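Local coordinates for cyclase (Streptomyces sp. R1128, PDB 3TFZ), which probably catalyses first-ring cyclisation and aromatisation of a poly-beta-ketone intermediate in the biosynthesis of the R1128 aromatic polyketides, at residues T10-A15 against R105-L110; E38-L43 against Q50-H55; T64-R69 against Q82-P87. All blocks are in the same frame, centred on the assembly; numbering follows the deposited sequence.

Contact 1. Residues T10-A15 against R105-L110; sequences TVTVAA and RTQLVL
Thr10 and Gln107 meet at the edge of the helix-grip sheet, where strand 5-13 pairs antiparallel with strand 105-116 and so joins the first and last strands of the Bet v 1-like fold. The Thr10 hydroxyl is bonded on two sides. It accepts the amide N-H of Gln107 (NE2 to OG1, 2.9 Å) and donates to the carbonyl of Leu108 (OG1 to O, 2.7 Å), which it approaches from above the carbonyl plane. A chi1 of -167° sets that hydroxyl opposite the backbone N and beside the carbonyl carbon, while the bend of Gln107 at chi2 (73°) carries its amide across the threonine at about a right angle. Leu108 O also takes the backbone N-H of Val11, and two donors thus grip one oxygen.

Four backbone bonds hold the strands together, in the hydrogen-bonded pairs Val11 with Leu108 and Val13 with Thr106; Val13 N reaches Thr106 O at 2.8 Å. On the face of Val11 and Val13 the contact is largely apolar: Val13 CG2 lies 3.8 Å from Leu108 CB, and Val11 CG1 rests beside the same CB. Helix 131-164 packs on Val11 and Leu108, and helix 17-25 on Val13, Thr106 and Leu108, which makes this the side gripped by helices.

The other face belongs to the dimer. Arg97 of the second subunit bonds to Thr12 OG1 and Gln107 OE1, and Glu8 of that subunit bonds to Thr12 OG1 and Gln107 NE2, so the glutamine amide is held from both chains. Just beyond the strand, past an inverse gamma turn centred on Ala14, the hydroxyl of Thr106 donates to Ala15 O, OG1 to O 2.7 Å.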
loop_
_atom_site.group_PDB
_atom_site.type_symbol
_atom_site.label_atom_id
_atom_site.label_comp_id
_atom_site.label_asym_id
_atom_site.label_seq_id
_atom_site.Cartn_x
_atom_site.Cartn_y
_atom_site.Cartn_z
ATOM N N THR A 10 -0.540 1.137 -1.975
ATOM C CA THR A 10 -0.089 0.283 -3.057
ATOM C C THR A 10 -1.235 -0.558 -3.584
ATOM O O THR A 10 -2.223 -0.765 -2.866
ATOM C CB THR A 10 1.199 -0.592 -2.635
ATOM O OG1 THR A 10 1.798 -1.183 -3.756
ATOM C CG2 THR A 10 0.927 -1.671 -1.509
ATOM N N VAL A 11 -1.033 -1.062 -4.808
ATOM C CA VAL A 11 -1.912 -2.005 -5.553
ATOM C C VAL A 11 -0.979 -2.822 -6.476
ATOM O O VAL A 11 0.143 -2.354 -6.801
ATOM C CB VAL A 11 -2.912 -1.076 -6.265
ATOM C CG1 VAL A 11 -2.578 -0.528 -7.728
ATOM C CG2 VAL A 11 -4.320 -0.982 -5.599
ATOM N N THR A 12 -1.389 -4.066 -6.798
ATOM C CA THR A 12 -0.690 -5.011 -7.644
ATOM C C THR A 12 -1.414 -4.891 -8.940
ATOM O O THR A 12 -2.618 -5.113 -8.960
ATOM C CB THR A 12 -0.810 -6.453 -7.071
ATOM O OG1 THR A 12 -0.070 -6.535 -5.870
ATOM C CG2 THR A 12 -0.142 -7.449 -7.959
ATOM N N VAL A 13 -0.720 -4.536 -10.030
ATOM C CA VAL A 13 -1.348 -4.349 -11.378
ATOM C C VAL A 13 -1.119 -5.585 -12.261
ATOM O O VAL A 13 0.027 -6.077 -12.402
ATOM C CB VAL A 13 -0.836 -3.099 -12.066
ATOM C CG1 VAL A 13 -1.616 -2.776 -13.458
ATOM C CG2 VAL A 13 -0.994 -1.864 -11.094
ATOM N N ALA A 14 -2.199 -6.169 -12.810
ATOM C CA ALA A 14 -1.973 -7.362 -13.628
ATOM C C ALA A 14 -1.546 -6.859 -15.034
ATOM O O ALA A 14 -2.301 -7.012 -15.970
ATOM C CB ALA A 14 -3.260 -8.252 -13.697
ATOM N N ALA A 15 -0.394 -6.177 -15.156
ATOM C CA ALA A 15 0.189 -5.712 -16.460
ATOM C C ALA A 15 1.688 -5.633 -16.271
ATOM O O ALA A 15 2.153 -5.390 -15.129
ATOM C CB ALA A 15 -0.347 -4.299 -16.870
ATOM N N ARG A 105 3.216 -8.934 -13.887
ATOM C CA ARG A 105 2.619 -8.183 -12.785
ATOM C C ARG A 105 3.538 -7.126 -12.282
ATOM O O ARG A 105 4.751 -7.254 -12.431
ATOM C CB ARG A 105 2.156 -9.065 -11.640
ATOM C CG ARG A 105 1.181 -10.131 -12.099
ATOM C CD ARG A 105 0.845 -11.018 -10.902
ATOM N NE ARG A 105 1.988 -11.813 -10.473
ATOM C CZ ARG A 105 2.115 -12.281 -9.235
ATOM N NH1 ARG A 105 1.196 -11.967 -8.322
ATOM N NH2 ARG A 105 3.193 -12.989 -8.901
ATOM N N THR A 106 2.957 -6.047 -11.734
ATOM C CA THR A 106 3.749 -4.898 -11.342
ATOM C C THR A 106 3.213 -4.533 -9.969
ATOM O O THR A 106 2.033 -4.455 -9.764
ATOM C CB THR A 106 3.480 -3.736 -12.349
ATOM O OG1 THR A 106 3.910 -4.099 -13.621
ATOM C CG2 THR A 106 4.164 -2.426 -12.053
ATOM N N GLN A 107 4.084 -4.230 -9.026
ATOM C CA GLN A 107 3.653 -3.582 -7.790
ATOM C C GLN A 107 3.659 -2.039 -8.033
ATOM O O GLN A 107 4.681 -1.461 -8.436
ATOM C CB GLN A 107 4.641 -3.928 -6.672
ATOM C CG GLN A 107 4.186 -3.600 -5.215
ATOM C CD GLN A 107 3.143 -4.550 -4.751
ATOM O OE1 GLN A 107 3.331 -5.766 -4.711
ATOM N NE2 GLN A 107 1.999 -4.009 -4.395
ATOM N N LEU A 108 2.538 -1.391 -7.737
ATOM C CA LEU A 108 2.379 0.047 -7.978
ATOM C C LEU A 108 2.263 0.804 -6.607
ATOM O O LEU A 108 1.397 0.528 -5.791
ATOM C CB LEU A 108 1.153 0.359 -8.925
ATOM C CG LEU A 108 1.004 1.866 -9.242
ATOM C CD1 LEU A 108 2.240 2.469 -10.049
ATOM C CD2 LEU A 108 -0.240 2.118 -10.060
ATOM N N VAL A 109 3.158 1.756 -6.403
ATOM C CA VAL A 109 3.209 2.557 -5.232
ATOM C C VAL A 109 3.098 4.088 -5.489
ATOM O O VAL A 109 3.711 4.646 -6.395
ATOM C CB VAL A 109 4.515 2.260 -4.429
ATOM C CG1 VAL A 109 4.548 3.077 -3.073
ATOM C CG2 VAL A 109 4.598 0.758 -4.125
ATOM N N LEU A 110 2.330 4.730 -4.595
ATOM C CA LEU A 110 2.102 6.170 -4.586
ATOM C C LEU A 110 2.331 6.641 -3.093
ATOM O O LEU A 110 1.691 6.116 -2.206
ATOM C CB LEU A 110 0.699 6.509 -5.081
ATOM C CG LEU A 110 0.343 7.992 -5.040
ATOM C CD1 LEU A 110 1.343 8.820 -5.815
ATOM C CD2 LEU A 110 -1.045 8.211 -5.619
#

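Contact 2. Residues E38-L43 against Q50-H55; sequences EKVEIL and QVVRLH
With chi1 at -164° and the chain extended beyond CG, Lys39 runs alongside the His55 side chain, whose own chi1 of -57° turns CG opposite the carbonyl carbon. The lysine touches through methylenes: CB stands 3.8 Å from ND1 of His55, and CD is also close to that nitrogen. Glu41 likewise extends beside Arg53, and its OE2 comes 3.7 Å from the arginine CG. The carboxylate thus touches a methylene and not the guanidinium, because the Arg53 chain bends away at chi2 and chi3 and sends NE to Thr64 on the next strand. Leu43 closes the row, its CD1 and CD2 each lying 4.0 Å from Arg53 CB.

Strands 37-46 and 49-58 form an antiparallel beta hairpin at one margin of the sheet. A classic bulge interrupts it where Glu38 and Lys39 both face His55: Glu38 N gives a 2.7 Å bond to His55 O, whereas the bond from Lys39 N to that oxygen is weak. On the opposite face Val40 CG1 meets Val52 CG2 at 3.7 Å and Val40 CG2 lies beside Leu54 CD2, while helix 30-33 packs on Val40.

His55 ND1 is buried here without a polar partner. Glu41 OE2, at the ring edge, would favour a protonated imidazole and the more distant Lys39 NZ would disfavour it, so their effects probably offset in part, though neither group bonds to the ring.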
loop_
_atom_site.group_PDB
_atom_site.type_symbol
_atom_site.label_atom_id
_atom_site.label_comp_id
_atom_site.label_asym_id
_atom_site.label_seq_id
_atom_site.Cartn_x
_atom_site.Cartn_y
_atom_site.Cartn_z
ATOM N N GLU A 38 -10.403 16.722 -14.153
ATOM C CA GLU A 38 -11.217 17.336 -15.217
ATOM C C GLU A 38 -10.404 17.902 -16.406
ATOM O O GLU A 38 -10.893 18.054 -17.516
ATOM C CB GLU A 38 -12.088 18.474 -14.646
ATOM C CG GLU A 38 -13.074 18.039 -13.550
ATOM C CD GLU A 38 -14.039 16.917 -13.986
ATOM O OE1 GLU A 38 -15.010 17.229 -14.742
ATOM O OE2 GLU A 38 -13.826 15.719 -13.595
ATOM N N LYS A 39 -9.155 18.238 -16.163
ATOM C CA LYS A 39 -8.388 19.017 -17.125
ATOM C C LYS A 39 -6.945 18.938 -16.722
ATOM O O LYS A 39 -6.600 19.012 -15.543
ATOM C CB LYS A 39 -8.860 20.483 -17.183
ATOM C CG LYS A 39 -8.396 21.263 -18.400
ATOM C CD LYS A 39 -8.695 22.774 -18.329
ATOM C CE LYS A 39 -8.408 23.427 -19.735
ATOM N NZ LYS A 39 -8.564 24.977 -19.850
ATOM N N VAL A 40 -6.113 18.745 -17.715
ATOM C CA VAL A 40 -4.688 18.745 -17.566
ATOM C C VAL A 40 -4.140 19.764 -18.573
ATOM O O VAL A 40 -4.618 19.829 -19.729
ATOM C CB VAL A 40 -4.054 17.389 -17.997
ATOM C CG1 VAL A 40 -2.539 17.427 -17.851
ATOM C CG2 VAL A 40 -4.595 16.253 -17.210
ATOM N N GLU A 41 -3.064 20.445 -18.193
ATOM C CA GLU A 41 -2.417 21.328 -19.092
ATOM C C GLU A 41 -0.908 21.372 -18.899
ATOM O O GLU A 41 -0.476 21.577 -17.788
ATOM C CB GLU A 41 -3.009 22.659 -18.771
ATOM C CG GLU A 41 -2.650 23.774 -19.628
ATOM C CD GLU A 41 -3.286 25.012 -19.025
ATOM O OE1 GLU A 41 -2.812 26.156 -19.433
ATOM O OE2 GLU A 41 -4.230 24.758 -18.116
ATOM N N ILE A 42 -0.127 21.288 -19.997
ATOM C CA ILE A 42 1.309 21.185 -19.901
ATOM C C ILE A 42 1.840 22.532 -20.003
ATOM O O ILE A 42 1.654 23.218 -21.000
ATOM C CB ILE A 42 1.939 20.224 -20.942
ATOM C CG1 ILE A 42 1.454 18.760 -20.681
ATOM C CG2 ILE A 42 3.428 20.194 -20.815
ATOM C CD1 ILE A 42 2.020 17.689 -21.692
ATOM N N LEU A 43 2.540 22.967 -18.970
ATOM C CA LEU A 43 3.089 24.332 -19.014
ATOM C C LEU A 43 4.529 24.337 -19.508
ATOM O O LEU A 43 5.005 25.317 -20.112
ATOM C CB LEU A 43 2.966 24.996 -17.625
ATOM C CG LEU A 43 1.823 25.824 -16.951
ATOM C CD1 LEU A 43 0.428 25.875 -17.621
ATOM C CD2 LEU A 43 1.749 25.476 -15.483
ATOM N N GLN A 50 8.129 17.276 -16.661
ATOM C CA GLN A 50 6.909 17.933 -17.089
ATOM C C GLN A 50 6.429 18.860 -15.944
ATOM O O GLN A 50 6.389 18.451 -14.781
ATOM C CB GLN A 50 5.767 16.915 -17.245
ATOM C CG GLN A 50 5.837 15.997 -18.442
ATOM C CD GLN A 50 5.054 14.750 -18.260
ATOM O OE1 GLN A 50 4.587 14.494 -17.140
ATOM N NE2 GLN A 50 4.886 13.938 -19.354
ATOM N N VAL A 51 6.069 20.110 -16.281
ATOM C CA VAL A 51 5.349 20.940 -15.344
ATOM C C VAL A 51 3.915 21.034 -15.853
ATOM O O VAL A 51 3.624 21.371 -17.031
ATOM C CB VAL A 51 5.995 22.362 -15.126
ATOM C CG1 VAL A 51 5.236 23.173 -14.047
ATOM C CG2 VAL A 51 7.449 22.260 -14.755
ATOM N N VAL A 52 2.991 20.854 -14.927
ATOM C CA VAL A 52 1.646 20.507 -15.365
ATOM C C VAL A 52 0.617 21.180 -14.468
ATOM O O VAL A 52 0.655 21.087 -13.249
ATOM C CB VAL A 52 1.491 18.887 -15.542
ATOM C CG1 VAL A 52 0.739 18.316 -14.453
ATOM C CG2 VAL A 52 0.771 18.531 -16.735
ATOM N N ARG A 53 -0.310 21.858 -15.109
ATOM C CA ARG A 53 -1.467 22.418 -14.439
ATOM C C ARG A 53 -2.699 21.451 -14.427
ATOM O O ARG A 53 -3.042 20.915 -15.425
ATOM C CB ARG A 53 -1.781 23.741 -15.090
ATOM C CG ARG A 53 -3.055 24.317 -14.680
ATOM C CD ARG A 53 -3.118 24.222 -13.248
ATOM N NE ARG A 53 -3.838 25.351 -12.643
ATOM C CZ ARG A 53 -3.534 26.616 -12.849
ATOM N NH1 ARG A 53 -2.612 26.880 -13.770
ATOM N NH2 ARG A 53 -4.208 27.590 -12.197
ATOM N N LEU A 54 -3.304 21.218 -13.256
ATOM C CA LEU A 54 -4.348 20.184 -13.079
ATOM C C LEU A 54 -5.593 20.766 -12.449
ATOM O O LEU A 54 -5.525 21.424 -11.460
ATOM C CB LEU A 54 -3.808 19.020 -12.233
ATOM C CG LEU A 54 -2.706 18.135 -12.874
ATOM C CD1 LEU A 54 -1.665 17.591 -11.921
ATOM C CD2 LEU A 54 -3.348 16.983 -13.619
ATOM N N HIS A 55 -6.743 20.471 -13.008
ATOM C CA HIS A 55 -8.102 20.733 -12.400
ATOM C C HIS A 55 -8.670 19.380 -11.968
ATOM O O HIS A 55 -8.844 18.505 -12.789
ATOM C CB HIS A 55 -9.089 21.502 -13.379
ATOM C CG HIS A 55 -8.543 22.817 -13.846
ATOM N ND1 HIS A 55 -7.400 22.912 -14.634
ATOM C CD2 HIS A 55 -8.893 24.090 -13.525
ATOM C CE1 HIS A 55 -7.105 24.196 -14.796
ATOM N NE2 HIS A 55 -8.005 24.930 -14.158
#

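Contact 3. Residues T64-R69 against Q82-P87; sequences TWTSRR and QLETAP. With CXS (3-cyclohexyl-1-propylsulfonic acid), chain H.
Thr66 pairs antiparallel with Glu84 and Ser67 with Gln82, a register shift of one that marks a classic beta bulge: Leu83 and Glu84 both face Thr66. Thr66 O takes a 2.7 Å bond from Leu83 N and only a weak one from Glu84 N, while Thr66 N donates almost straight to Glu84 O. The chain turns a corner at Leu83, whose CB packs on Thr66 CG2.

Gln82 lays its amide over one face of the Trp65 indole, NE2 standing 3.2 Å above the ring plane and offset toward the rim, the two planes 22° apart. Trp65 has its CG wedged between backbone N and carbonyl carbon (chi1 61°), which puts the indole beneath that amide. Three side chains clasp the sulfonate of a bound CXS, probably a crystallisation additive, each through a different oxygen: Gln82 NE2 to O1 at 2.7 Å, Ser67 OG to O2 at 2.9 Å and Trp65 NE1 to O3 at 3.2 Å. The site may mark part of the polyketide pocket.

His112 of strand 105-116 also bonds to CXS. Leu54 and Val56 of strand 49-58 pack against Trp65, and strand 89-100 pairs with Gln82 through Met92.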
loop_
_atom_site.group_PDB
_atom_site.type_symbol
_atom_site.label_atom_id
_atom_site.label_comp_id
_atom_site.label_asym_id
_atom_site.label_seq_id
_atom_site.Cartn_x
_atom_site.Cartn_y
_atom_site.Cartn_z
ATOM N N THR A 64 -7.431 23.440 -8.074
ATOM C CA THR A 64 -6.464 23.689 -9.071
ATOM C C THR A 64 -5.070 23.582 -8.417
ATOM O O THR A 64 -4.864 24.085 -7.344
ATOM C CB THR A 64 -6.771 24.999 -9.823
ATOM O OG1 THR A 64 -6.076 24.955 -11.043
ATOM C CG2 THR A 64 -6.263 26.190 -9.104
ATOM N N TRP A 65 -4.140 22.875 -9.056
ATOM C CA TRP A 65 -2.759 22.925 -8.648
ATOM C C TRP A 65 -1.834 22.693 -9.826
ATOM O O TRP A 65 -2.243 22.296 -10.934
ATOM C CB TRP A 65 -2.439 21.944 -7.465
ATOM C CG TRP A 65 -2.669 20.527 -7.758
ATOM C CD1 TRP A 65 -1.904 19.711 -8.573
ATOM C CD2 TRP A 65 -3.791 19.718 -7.312
ATOM N NE1 TRP A 65 -2.478 18.442 -8.654
ATOM C CE2 TRP A 65 -3.627 18.411 -7.906
ATOM C CE3 TRP A 65 -4.908 19.963 -6.476
ATOM C CZ2 TRP A 65 -4.479 17.340 -7.616
ATOM C CZ3 TRP A 65 -5.800 18.900 -6.233
ATOM C CH2 TRP A 65 -5.576 17.603 -6.790
ATOM N N THR A 66 -0.559 22.947 -9.551
ATOM C CA THR A 66 0.540 22.844 -10.492
ATOM C C THR A 66 1.615 21.921 -9.907
ATOM O O THR A 66 2.082 22.206 -8.860
ATOM C CB THR A 66 1.143 24.247 -10.699
ATOM O OG1 THR A 66 0.296 24.957 -11.577
ATOM C CG2 THR A 66 2.503 24.181 -11.350
ATOM N N SER A 67 2.009 20.856 -10.612
ATOM C CA SER A 67 3.172 20.094 -10.170
ATOM C C SER A 67 4.256 19.968 -11.143
ATOM O O SER A 67 4.030 19.905 -12.388
ATOM C CB SER A 67 2.830 18.655 -9.755
ATOM O OG SER A 67 2.027 18.191 -10.759
ATOM N N ARG A 68 5.459 19.899 -10.553
ATOM C CA ARG A 68 6.664 19.530 -11.286
ATOM C C ARG A 68 6.843 18.043 -11.125
ATOM O O ARG A 68 6.972 17.544 -9.997
ATOM C CB ARG A 68 7.875 20.292 -10.850
ATOM C CG ARG A 68 9.121 19.888 -11.701
ATOM C CD ARG A 68 10.455 20.522 -11.188
ATOM N NE ARG A 68 10.557 21.828 -11.851
ATOM C CZ ARG A 68 11.158 21.997 -13.038
ATOM N NH1 ARG A 68 11.776 20.945 -13.624
ATOM N NH2 ARG A 68 11.187 23.210 -13.617
ATOM N N ARG A 69 6.736 17.326 -12.258
ATOM C CA ARG A 69 7.009 15.838 -12.328
ATOM C C ARG A 69 8.369 15.564 -12.910
ATOM O O ARG A 69 8.650 16.016 -14.038
ATOM C CB ARG A 69 5.959 15.090 -13.159
ATOM C CG ARG A 69 4.497 15.288 -12.557
ATOM C CD ARG A 69 3.403 15.199 -13.640
ATOM N NE ARG A 69 3.574 14.168 -14.744
ATOM C CZ ARG A 69 3.187 12.889 -14.669
ATOM N NH1 ARG A 69 2.604 12.427 -13.554
ATOM N NH2 ARG A 69 3.375 12.076 -15.716
ATOM N N GLN A 82 4.289 19.852 -5.826
ATOM C CA GLN A 82 3.300 20.844 -6.233
ATOM C C GLN A 82 3.886 22.268 -6.028
ATOM O O GLN A 82 4.360 22.520 -4.955
ATOM C CB GLN A 82 2.006 20.624 -5.428
ATOM C CG GLN A 82 1.364 19.377 -5.886
ATOM C CD GLN A 82 -0.070 19.288 -5.413
ATOM O OE1 GLN A 82 -0.563 20.137 -4.617
ATOM N NE2 GLN A 82 -0.760 18.271 -5.899
ATOM N N LEU A 83 3.899 23.103 -7.072
ATOM C CA LEU A 83 4.453 24.481 -7.091
ATOM C C LEU A 83 3.383 25.519 -6.770
ATOM O O LEU A 83 3.695 26.667 -6.475
ATOM C CB LEU A 83 5.065 24.827 -8.460
ATOM C CG LEU A 83 6.154 23.854 -8.945
ATOM C CD1 LEU A 83 6.775 24.353 -10.266
ATOM C CD2 LEU A 83 7.237 23.528 -7.811
ATOM N N GLU A 84 2.128 25.124 -6.943
ATOM C CA GLU A 84 0.985 25.902 -6.551
ATOM C C GLU A 84 0.035 24.821 -6.015
ATOM O O GLU A 84 -0.004 23.749 -6.554
ATOM C CB GLU A 84 0.464 26.813 -7.736
ATOM C CG GLU A 84 1.363 28.172 -7.838
ATOM C CD GLU A 84 1.282 28.897 -9.159
ATOM O OE1 GLU A 84 2.038 28.567 -10.112
ATOM O OE2 GLU A 84 0.463 29.829 -9.247
ATOM N N THR A 85 -0.653 25.092 -4.915
ATOM C CA THR A 85 -1.385 24.043 -4.214
ATOM C C THR A 85 -2.840 24.519 -3.947
ATOM O O THR A 85 -3.247 25.534 -4.445
ATOM C CB THR A 85 -0.660 23.623 -2.897
ATOM O OG1 THR A 85 -0.650 24.718 -1.984
ATOM C CG2 THR A 85 0.781 23.317 -3.140
ATOM N N ALA A 86 -3.658 23.699 -3.337
ATOM C CA ALA A 86 -5.010 24.123 -2.961
ATOM C C ALA A 86 -4.884 24.936 -1.677
ATOM O O ALA A 86 -3.896 24.761 -0.953
ATOM C CB ALA A 86 -5.885 22.853 -2.687
ATOM N N PRO A 87 -5.869 25.815 -1.379
ATOM C CA PRO A 87 -5.741 26.747 -0.172
ATOM C C PRO A 87 -5.346 26.129 1.199
ATOM O O PRO A 87 -4.630 26.763 1.929
ATOM C CB PRO A 87 -7.093 27.479 -0.079
ATOM C CG PRO A 87 -7.626 27.387 -1.545
ATOM C CD PRO A 87 -7.092 26.059 -2.159
HETATM S S CXS H . 0.358 15.629 -8.720
HETATM O O1 CXS H . 0.393 16.734 -7.743
HETATM O O2 CXS H . 1.588 15.574 -9.580
HETATM O O3 CXS H . -0.855 15.873 -9.523
HETATM C C1 CXS H . 0.109 14.061 -8.130
HETATM C C2 CXS H . -1.119 13.963 -7.273
HETATM C C3 CXS H . -0.836 13.311 -5.960
HETATM N N CXS H . -2.111 12.957 -5.337
HETATM C C4 CXS H . -3.088 13.978 -4.930
HETATM C C5 CXS H . -2.535 15.383 -4.816
HETATM C C6 CXS H . -2.912 15.980 -3.443
HETATM C C7 CXS H . -4.400 16.162 -3.188
HETATM C C8 CXS H . -4.959 14.778 -3.480
HETATM C C9 CXS H . -3.790 13.764 -3.570
#

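All three contacts belong to one antiparallel sheet. Contact 1 lies on the opposite side of the chain's centre from the other two, whose own centres are about 9 Å apart. It is buried, between helices and the second subunit, to which its Thr12 and Gln107 side chains bond. Contact 2 is a surface contact of charged side chains and backbone bonds at the other margin of the sheet, with an apolar inner face. In partly buried contact 3, Trp65, Ser67 and Gln82 converge on a bound sulfonate. Contacts 2 and 3 are joined directly by adjacent strands 49-58 and 61-72, notably through Gln50 OE1 and Arg69 NE at 2.6 Å. Both are nested within the long loop that contact 1 closes.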